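Local coordinates for protein galactitol-1-phosphate 5-dehydrogenase (Escherichia coli, PDB 4UEJ) that oxidises galactitol 1-phosphate to D-tagatose 6-phosphate with NAD(+), as a zinc-containing alcohol dehydrogenase that forms homodimers, at residues Phe142-Pro145 with Ile146-Leu150. Residues are numbered along the deposited sequence; the frame is centred on the assembly and turned at random.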
loop_
_atom_site.group_PDB
_atom_site.type_symbol
_atom_site.label_atom_id
_atom_site.label_comp_id
_atom_site.label_asym_id
_atom_site.label_seq_id
_atom_site.Cartn_x
_atom_site.Cartn_y
_atom_site.Cartn_z
ATOM N N PHE A 142 -20.848 -13.998 -15.510
ATOM C CA PHE A 142 -19.419 -13.754 -15.328
ATOM C C PHE A 142 -19.090 -12.281 -15.256
ATOM O O PHE A 142 -17.946 -11.919 -14.970
ATOM C CB PHE A 142 -18.608 -14.405 -16.454
ATOM C CG PHE A 142 -18.464 -15.889 -16.302
ATOM C CD1 PHE A 142 -19.431 -16.740 -16.795
ATOM C CD2 PHE A 142 -17.374 -16.428 -15.636
ATOM C CE1 PHE A 142 -19.304 -18.117 -16.656
ATOM C CE2 PHE A 142 -17.243 -17.801 -15.492
ATOM C CZ PHE A 142 -18.216 -18.646 -16.001
ATOM N N ILE A 143 -20.084 -11.429 -15.496
ATOM C CA ILE A 143 -19.805 -9.994 -15.501
ATOM C C ILE A 143 -19.315 -9.498 -14.149
ATOM O O ILE A 143 -18.330 -8.763 -14.084
ATOM C CB ILE A 143 -21.032 -9.194 -15.922
ATOM C CG1 ILE A 143 -21.343 -9.496 -17.384
ATOM C CG2 ILE A 143 -20.796 -7.695 -15.737
ATOM C CD1 ILE A 143 -22.353 -8.558 -17.960
ATOM N N GLU A 144 -19.993 -9.895 -13.075
ATOM C CA GLU A 144 -19.593 -9.486 -11.743
ATOM C C GLU A 144 -18.142 -9.924 -11.415
ATOM O O GLU A 144 -17.328 -9.080 -11.005
ATOM C CB GLU A 144 -20.612 -10.006 -10.720
ATOM C CG GLU A 144 -20.596 -9.282 -9.386
ATOM C CD GLU A 144 -19.576 -9.832 -8.431
ATOM O OE1 GLU A 144 -18.966 -10.873 -8.749
ATOM O OE2 GLU A 144 -19.364 -9.208 -7.367
ATOM N N PRO A 145 -17.789 -11.210 -11.635
ATOM C CA PRO A 145 -16.386 -11.541 -11.338
ATOM C C PRO A 145 -15.361 -10.871 -12.277
ATOM O O PRO A 145 -14.238 -10.590 -11.818
ATOM C CB PRO A 145 -16.350 -13.082 -11.459
ATOM C CG PRO A 145 -17.601 -13.465 -12.165
ATOM C CD PRO A 145 -18.614 -12.425 -11.781
ATOM N N ILE A 146 -15.733 -10.569 -13.521
ATOM C CA ILE A 146 -14.849 -9.787 -14.393
ATOM C C ILE A 146 -14.568 -8.426 -13.770
ATOM O O ILE A 146 -13.427 -7.965 -13.727
ATOM C CB ILE A 146 -15.450 -9.589 -15.775
ATOM C CG1 ILE A 146 -15.474 -10.928 -16.508
ATOM C CG2 ILE A 146 -14.607 -8.608 -16.609
ATOM C CD1 ILE A 146 -16.352 -10.887 -17.704
ATOM N N THR A 147 -15.617 -7.790 -13.265
ATOM C CA THR A 147 -15.436 -6.438 -12.753
ATOM C C THR A 147 -14.554 -6.376 -11.518
ATOM O O THR A 147 -14.051 -5.315 -11.211
ATOM C CB THR A 147 -16.770 -5.736 -12.414
ATOM O OG1 THR A 147 -17.445 -6.429 -11.353
ATOM C CG2 THR A 147 -17.658 -5.643 -13.673
ATOM N N VAL A 148 -14.383 -7.487 -10.808
ATOM C CA VAL A 148 -13.477 -7.502 -9.661
ATOM C C VAL A 148 -12.060 -7.099 -10.099
ATOM O O VAL A 148 -11.446 -6.171 -9.534
ATOM C CB VAL A 148 -13.444 -8.873 -8.987
ATOM C CG1 VAL A 148 -12.396 -8.906 -7.902
ATOM C CG2 VAL A 148 -14.821 -9.201 -8.404
ATOM N N GLY A 149 -11.553 -7.789 -11.113
ATOM C CA GLY A 149 -10.239 -7.505 -11.652
ATOM C C GLY A 149 -10.187 -6.139 -12.296
ATOM O O GLY A 149 -9.210 -5.419 -12.138
ATOM N N LEU A 150 -11.249 -5.773 -13.008
ATOM C CA LEU A 150 -11.298 -4.483 -13.665
ATOM C C LEU A 150 -11.247 -3.356 -12.644
ATOM O O LEU A 150 -10.646 -2.318 -12.902
ATOM C CB LEU A 150 -12.550 -4.334 -14.520
ATOM C CG LEU A 150 -12.566 -5.205 -15.782
ATOM C CD1 LEU A 150 -13.828 -4.869 -16.593
ATOM C CD2 LEU A 150 -11.332 -4.925 -16.614
HETATM O O HOH W 1 -11.529 -10.606 -12.441
#
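Thr147 OG1 reaches back one turn and donates to Glu144 O at 2.7 Å, approaching 18° off the carbonyl plane and well bent from the C=O direction. Its chi1 of 64° sets the hydroxyl between backbone N and carbonyl carbon, while Thr147 CG2 lies beside the N and rests 3.2 Å from Ile143 O. Ile143 O accepts from Thr147 N at 3.0 Å, and Phe142 O takes Ile146 N in the same i to i+4 pattern, opening helix 143-155. Ile146 CG1 packs alongside Phe142 O at 3.1 Å.

The pattern slackens one residue on. Val148 N is shared between a weak bond to Glu144 O and a 3.3 Å bond to Pro145 O, which it meets from above the carbonyl plane. Pro145 O and Gly149 N stand 3.9 Å apart, and a water sits between them, donating to Pro145 O at 2.8 Å and accepting weakly from Gly149 N.

Further out, Asn289 bonds to Thr147 OG1 and, weakly, to Glu144 OE2, while Ile146 packs against helices 171-182 and 297-307. The nearest side-chain atom of Glu144 is about 4 Å from the zinc ion held by Cys38 and His59, too far for a direct ligand in this model, although relatives suggest that Glu144 can bind the catalytic zinc. The threonine hydroxyl thus grips the glutamate's backbone and, through Asn289 and its weak bond, is linked to the carboxylate, which probably helps hold Glu144 near the metal.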